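PDB 3CUO: HTH-type transcriptional regulator YgaV from Escherichia coli K12, which regulates gene expression on a large scale in response to sulfide, acting as both repressor and activator, and without sulfide represses many anaerobic respiratory genes. Local coordinates for residues L18-H23 with E65-S70; Y79-K82 with V86-I89. All blocks are in the same frame, centred on the assembly; numbering follows the deposited sequence.

How the interactions relate
Followed from the N terminus, the chain runs through helix 11-21, the helices of the predicted helix-turn-helix, and then the strand pair 68-72 and 77-81 before entering helix 84-97. Interaction 1 closes the long loop, bringing the end of helix 11-21 against the turn that follows helix 52-64. Interaction 2 opens only after that loop has closed and spans a short connection, strand 77-81 to helix 84-97, so the two stand in series. They meet at the end of the antiparallel strand pair, where Leu67 O accepts from Lys82 N, and through Met21 against Ile89. Together they join the winged helix-turn-helix body to two helices that touch the second subunit.

Interaction 1. Residues L18-H23 with E65-S70; sequences LKAMSH and EGLIDS
Ala20 and Met21 meet Glu65 and Leu67 in a small, buried, largely apolar contact of the winged helix-turn-helix fold of the ArsR family: the last turn of helix 11-21 rests against the turn between helix 52-64 and strand 68-72, the first strand of the wing. Helix 52-64 closes the predicted DNA-binding helix-turn-helix, so the contact links its end to a helix of the dimer interface. Ala20 is the central residue. Its methyl points at the turn and meets two side chains, Glu65 through CB at 3.9 Å from Ala20 CB, and Leu67 through CD1. Glu65 meets the methyl mainly with CB and CG; the bend at chi2 (-65°) also brings Glu65 OE1 to 4.1 Å from Ala20 CB. Between Glu65 and Leu67, Gly66 takes a positive phi in the Schellman motif that ends helix 52-64, and the chain turns there into the strand.

Leu67 uses one branch for both partners. Its CG lies anti to the carbonyl carbon (chi1 -61°), and CD1 reaches the helix beside Ala20 and Met21, with Met21 CG 4.0 Å from Leu67 CD1. The same leucine also touches Met62 and Val86, while Met21 packs on Leu27, Leu30 and Ile89 and on Leu18 of the second subunit, so this junction continues into the dimer interface. Beyond the helix end, His23 serves as N-cap of helix 24-33, with ND1 bonded to Lys25 N. The preceding turn is fastened by Lys19 O, which accepts from both Ser22 N and Ser22 OG on one face of its carbonyl plane, the hydroxyl oxygen lying 2.6 Å from Lys19 O.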
ATOM      1  N   LEU A  18      -2.006   0.244   3.972  1.00 39.10           N
ATOM      2  CA  LEU A  18      -1.848   0.565   2.583  1.00 39.37           C
ATOM      3  C   LEU A  18      -2.882   1.600   2.169  1.00 39.59           C
ATOM      4  O   LEU A  18      -2.612   2.550   1.439  1.00 40.05           O
ATOM      5  CB  LEU A  18      -1.935  -0.743   1.727  1.00 39.79           C
ATOM      6  CG  LEU A  18      -0.868  -1.826   1.863  1.00 37.77           C
ATOM      7  CD1 LEU A  18      -1.084  -2.804   0.707  1.00 42.50           C
ATOM      8  CD2 LEU A  18       0.571  -1.268   1.883  1.00 43.22           C
ATOM      9  N   LYS A  19      -4.082   1.462   2.666  1.00 42.21           N
ATOM     10  CA  LYS A  19      -5.120   2.421   2.291  1.00 42.71           C
ATOM     11  C   LYS A  19      -4.807   3.832   2.764  1.00 43.69           C
ATOM     12  O   LYS A  19      -5.016   4.794   2.006  1.00 43.74           O
ATOM     13  CB  LYS A  19      -6.456   1.947   2.812  1.00 44.02           C
ATOM     14  CG  LYS A  19      -7.609   2.910   2.518  1.00 47.21           C
ATOM     15  CD  LYS A  19      -8.929   2.138   2.452  1.00 48.27           C
ATOM     16  CE  LYS A  19     -10.128   2.988   2.946  1.00 53.58           C
ATOM     17  NZ  LYS A  19     -11.356   2.851   2.025  1.00 56.50           N
ATOM     18  N   ALA A  20      -4.261   3.968   3.996  1.00 42.67           N
ATOM     19  CA  ALA A  20      -3.867   5.270   4.486  1.00 42.32           C
ATOM     20  C   ALA A  20      -2.726   5.940   3.711  1.00 42.14           C
ATOM     21  O   ALA A  20      -2.565   7.160   3.755  1.00 42.60           O
ATOM     22  CB  ALA A  20      -3.492   5.185   6.044  1.00 41.43           C
ATOM     23  N   MET A  21      -1.864   5.139   3.103  1.00 42.12           N
ATOM     24  CA  MET A  21      -0.757   5.649   2.355  1.00 40.94           C
ATOM     25  C   MET A  21      -1.144   5.834   0.874  1.00 43.04           C
ATOM     26  O   MET A  21      -0.365   6.380   0.133  1.00 44.38           O
ATOM     27  CB  MET A  21       0.404   4.605   2.408  1.00 41.68           C
ATOM     28  CG  MET A  21       0.953   4.287   3.841  1.00 42.34           C
ATOM     29  SD  MET A  21       2.466   3.211   3.910  1.00 34.91           S
ATOM     30  CE  MET A  21       3.660   4.088   2.981  1.00 36.97           C
ATOM     31  N   SER A  22      -2.326   5.395   0.441  1.00 42.31           N
ATOM     32  CA  SER A  22      -2.646   5.301  -1.010  1.00 41.85           C
ATOM     33  C   SER A  22      -3.116   6.567  -1.701  1.00 43.12           C
ATOM     34  O   SER A  22      -3.990   6.519  -2.542  1.00 42.23           O
ATOM     35  CB  SER A  22      -3.681   4.197  -1.271  1.00 41.73           C
ATOM     36  OG  SER A  22      -4.873   4.381  -0.531  1.00 43.51           O
ATOM     37  N   HIS A  23      -2.474   7.694  -1.373  1.00 43.51           N
ATOM     38  CA  HIS A  23      -2.743   9.003  -1.982  1.00 43.33           C
ATOM     39  C   HIS A  23      -1.385   9.564  -2.354  1.00 43.43           C
ATOM     40  O   HIS A  23      -0.436   9.362  -1.602  1.00 42.36           O
ATOM     41  CB  HIS A  23      -3.473   9.896  -1.014  1.00 43.82           C
ATOM     42  CG  HIS A  23      -3.924  11.204  -1.610  1.00 42.92           C
ATOM     43  ND1 HIS A  23      -3.049  12.198  -2.004  1.00 43.05           N
ATOM     44  CD2 HIS A  23      -5.170  11.681  -1.838  1.00 44.42           C
ATOM     45  CE1 HIS A  23      -3.732  13.200  -2.516  1.00 43.71           C
ATOM     46  NE2 HIS A  23      -5.023  12.927  -2.394  1.00 47.20           N
ATOM     47  N   GLU A  65      -4.638   7.413  11.814  1.00 43.83           N
ATOM     48  CA  GLU A  65      -4.367   6.083  11.314  1.00 44.02           C
ATOM     49  C   GLU A  65      -3.040   5.447  11.811  1.00 43.21           C
ATOM     50  O   GLU A  65      -2.719   4.288  11.471  1.00 42.16           O
ATOM     51  CB  GLU A  65      -4.402   6.142   9.766  1.00 45.57           C
ATOM     52  CG  GLU A  65      -5.795   6.057   9.214  1.00 51.72           C
ATOM     53  CD  GLU A  65      -6.436   4.707   9.509  1.00 54.94           C
ATOM     54  OE1 GLU A  65      -5.950   3.668   9.003  1.00 60.09           O
ATOM     55  OE2 GLU A  65      -7.400   4.666  10.305  1.00 60.95           O
ATOM     56  N   GLY A  66      -2.274   6.193  12.610  1.00 40.51           N
ATOM     57  CA  GLY A  66      -1.115   5.656  13.309  1.00 39.18           C
ATOM     58  C   GLY A  66       0.171   5.814  12.565  1.00 38.51           C
ATOM     59  O   GLY A  66       1.192   5.378  13.043  1.00 38.64           O
ATOM     60  N   LEU A  67       0.132   6.490  11.407  1.00 37.64           N
ATOM     61  CA  LEU A  67       1.285   6.629  10.551  1.00 38.26           C
ATOM     62  C   LEU A  67       2.281   7.674  11.064  1.00 38.58           C
ATOM     63  O   LEU A  67       3.475   7.527  10.884  1.00 39.59           O
ATOM     64  CB  LEU A  67       0.882   7.084   9.119  1.00 37.87           C
ATOM     65  CG  LEU A  67      -0.041   6.204   8.290  1.00 41.13           C
ATOM     66  CD1 LEU A  67       0.129   6.663   6.920  1.00 38.77           C
ATOM     67  CD2 LEU A  67       0.247   4.767   8.468  1.00 41.84           C
ATOM     68  N   ILE A  68       1.761   8.766  11.604  1.00 38.53           N
ATOM     69  CA  ILE A  68       2.610   9.908  11.974  1.00 38.17           C
ATOM     70  C   ILE A  68       2.205  10.342  13.365  1.00 36.68           C
ATOM     71  O   ILE A  68       1.137   9.991  13.851  1.00 37.81           O
ATOM     72  CB  ILE A  68       2.545  11.036  10.936  1.00 37.11           C
ATOM     73  CG1 ILE A  68       1.146  11.652  10.851  1.00 37.41           C
ATOM     74  CG2 ILE A  68       3.104  10.558   9.512  1.00 34.99           C
ATOM     75  CD1 ILE A  68       1.088  12.870   9.986  1.00 37.77           C
ATOM     76  N   ASP A  69       3.083  11.031  14.068  1.00 36.90           N
ATOM     77  CA  ASP A  69       2.633  11.739  15.215  1.00 36.58           C
ATOM     78  C   ASP A  69       2.992  13.201  15.170  1.00 35.87           C
ATOM     79  O   ASP A  69       3.622  13.657  14.211  1.00 36.89           O
ATOM     80  CB  ASP A  69       3.119  11.056  16.475  1.00 40.52           C
ATOM     81  CG  ASP A  69       4.601  11.143  16.685  1.00 42.65           C
ATOM     82  OD1 ASP A  69       5.339  11.555  15.798  1.00 48.48           O
ATOM     83  OD2 ASP A  69       5.005  10.734  17.798  1.00 57.57           O
ATOM     84  N   SER A  70       2.540  13.944  16.180  1.00 34.67           N
ATOM     85  CA  SER A  70       2.668  15.368  16.177  1.00 34.97           C
ATOM     86  C   SER A  70       3.147  15.896  17.526  1.00 34.77           C
ATOM     87  O   SER A  70       2.921  15.301  18.605  1.00 33.89           O
ATOM     88  CB  SER A  70       1.372  16.031  15.672  1.00 33.15           C
ATOM     89  OG  SER A  70       0.292  15.774  16.538  1.00 32.94           O
TER

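Interaction 2. Residues Y79-K82 with V86-I89; sequences YSIK and VNAI
Ile81, at the end of strand 77-81, meets Val86 and Asn87 in the first turn of helix 84-97, a local contact across the short connection that leads from the second wing strand into the C-terminal helix. The approach to it is made by a regular strand. Tyr79 is bonded through its backbone to Thr39 of the neighbouring strand, and its side chain turns to Leu59 and Arg63 of helix 52-64. Ser80 pairs through its backbone with Asp69 on the other side of strand 77-81, and its hydroxyl is bonded to the carboxylate of that same residue, so the edge strand 68-72 is held twice at this point.

Ile81 then carries the contact itself, with its side chain directed at the helix. CG2 sits anti to the backbone N and leads the approach: Ile81 CG2 is 4.1 Å from Val86 CB and 3.8 Å from Asn87 OD1. The longer branch, placed by chi1 of -76°, takes Ile81 CD1 to the other end of the same amide, 3.9 Å from Asn87 ND2. One isoleucine thus spans the amide group with two methyls, one at the oxygen and one at the nitrogen, and the amide meets hydrocarbon at both atoms. Asn87 comes within range because its side chain extends back toward the strand, whereas Val86 offers its branch point CB, and the side chains of Ile81 and Val86 cross obliquely. At Lys82 the strand has ended, and the side chain starts away from the helix.

Around this junction, Ile81 also lies on Leu33 of helix 24-33 and Ser34 just after it, Val86 packs on Leu30, and one turn on, Ile89 meets Leu17 and Leu18 of helix 11-21 and Ile89 of the second subunit.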
ATOM      1  N   TYR A  79       5.289  17.431  12.699  1.00 37.50           N
ATOM      2  CA  TYR A  79       4.937  16.112  12.417  1.00 38.40           C
ATOM      3  C   TYR A  79       6.189  15.267  12.131  1.00 39.32           C
ATOM      4  O   TYR A  79       7.188  15.769  11.586  1.00 39.82           O
ATOM      5  CB  TYR A  79       3.980  16.075  11.191  1.00 39.19           C
ATOM      6  CG  TYR A  79       2.712  16.892  11.384  1.00 39.02           C
ATOM      7  CD1 TYR A  79       1.559  16.297  11.841  1.00 41.31           C
ATOM      8  CD2 TYR A  79       2.685  18.241  11.118  1.00 40.84           C
ATOM      9  CE1 TYR A  79       0.416  17.033  12.035  1.00 41.42           C
ATOM     10  CE2 TYR A  79       1.527  18.989  11.328  1.00 41.45           C
ATOM     11  CZ  TYR A  79       0.395  18.344  11.777  1.00 40.77           C
ATOM     12  OH  TYR A  79      -0.813  19.015  11.957  1.00 41.74           O
ATOM     13  N   SER A  80       6.095  13.995  12.493  1.00 38.71           N
ATOM     14  CA  SER A  80       7.148  13.007  12.289  1.00 39.76           C
ATOM     15  C   SER A  80       6.531  11.616  11.988  1.00 39.65           C
ATOM     16  O   SER A  80       5.379  11.305  12.360  1.00 37.14           O
ATOM     17  CB  SER A  80       8.103  13.040  13.521  1.00 40.09           C
ATOM     18  OG  SER A  80       7.751  12.006  14.415  1.00 48.66           O
ATOM     19  N   ILE A  81       7.299  10.752  11.322  1.00 40.38           N
ATOM     20  CA  ILE A  81       6.856   9.378  11.116  1.00 41.46           C
ATOM     21  C   ILE A  81       6.880   8.668  12.423  1.00 43.48           C
ATOM     22  O   ILE A  81       7.840   8.779  13.117  1.00 46.35           O
ATOM     23  CB  ILE A  81       7.600   8.628   9.985  1.00 41.59           C
ATOM     24  CG1 ILE A  81       7.032   9.146   8.649  1.00 39.74           C
ATOM     25  CG2 ILE A  81       7.321   7.052  10.102  1.00 41.61           C
ATOM     26  CD1 ILE A  81       7.911   9.180   7.552  1.00 44.53           C
ATOM     27  N   LYS A  82       5.770   7.993  12.744  1.00 43.84           N
ATOM     28  CA  LYS A  82       5.588   7.174  13.919  1.00 44.53           C
ATOM     29  C   LYS A  82       5.750   5.682  13.603  1.00 43.97           C
ATOM     30  O   LYS A  82       6.497   5.010  14.250  1.00 42.90           O
ATOM     31  CB  LYS A  82       4.167   7.357  14.518  1.00 44.36           C
ATOM     32  CG  LYS A  82       4.024   6.763  15.996  1.00 46.07           C
ATOM     33  CD  LYS A  82       2.606   6.477  16.388  1.00 46.83           C
ATOM     34  CE  LYS A  82       2.516   5.422  17.519  1.00 49.75           C
ATOM     35  NZ  LYS A  82       3.151   5.944  18.818  1.00 49.48           N
ATOM     36  N   VAL A  86       5.964   2.354   7.697  1.00 42.42           N
ATOM     37  CA  VAL A  86       5.893   3.403   6.697  1.00 41.89           C
ATOM     38  C   VAL A  86       7.226   3.509   6.027  1.00 40.48           C
ATOM     39  O   VAL A  86       7.323   3.480   4.821  1.00 38.83           O
ATOM     40  CB  VAL A  86       5.430   4.769   7.290  1.00 40.95           C
ATOM     41  CG1 VAL A  86       5.653   5.839   6.282  1.00 43.28           C
ATOM     42  CG2 VAL A  86       3.950   4.673   7.730  1.00 38.88           C
ATOM     43  N   ASN A  87       8.260   3.572   6.827  1.00 40.31           N
ATOM     44  CA  ASN A  87       9.604   3.658   6.291  1.00 40.38           C
ATOM     45  C   ASN A  87       9.933   2.422   5.436  1.00 39.17           C
ATOM     46  O   ASN A  87      10.583   2.554   4.390  1.00 38.55           O
ATOM     47  CB  ASN A  87      10.576   3.779   7.431  1.00 42.02           C
ATOM     48  CG  ASN A  87      10.519   5.180   8.096  1.00 44.43           C
ATOM     49  OD1 ASN A  87      10.558   5.305   9.319  1.00 54.51           O
ATOM     50  ND2 ASN A  87      10.399   6.188   7.296  1.00 47.95           N
ATOM     51  N   ALA A  88       9.465   1.261   5.886  1.00 38.13           N
ATOM     52  CA  ALA A  88       9.634  -0.007   5.110  1.00 38.19           C
ATOM     53  C   ALA A  88       8.969   0.042   3.762  1.00 37.31           C
ATOM     54  O   ALA A  88       9.523  -0.415   2.757  1.00 36.50           O
ATOM     55  CB  ALA A  88       9.091  -1.184   5.907  1.00 36.62           C
ATOM     56  N   ILE A  89       7.733   0.557   3.722  1.00 37.79           N
ATOM     57  CA  ILE A  89       6.992   0.598   2.470  1.00 37.83           C
ATOM     58  C   ILE A  89       7.589   1.632   1.548  1.00 39.80           C
ATOM     59  O   ILE A  89       7.781   1.388   0.346  1.00 41.59           O
ATOM     60  CB  ILE A  89       5.521   0.826   2.750  1.00 37.66           C
ATOM     61  CG1 ILE A  89       4.996  -0.429   3.419  1.00 39.41           C
ATOM     62  CG2 ILE A  89       4.725   1.238   1.434  1.00 37.92           C
ATOM     63  CD1 ILE A  89       3.796  -0.246   4.205  1.00 44.01           C
TER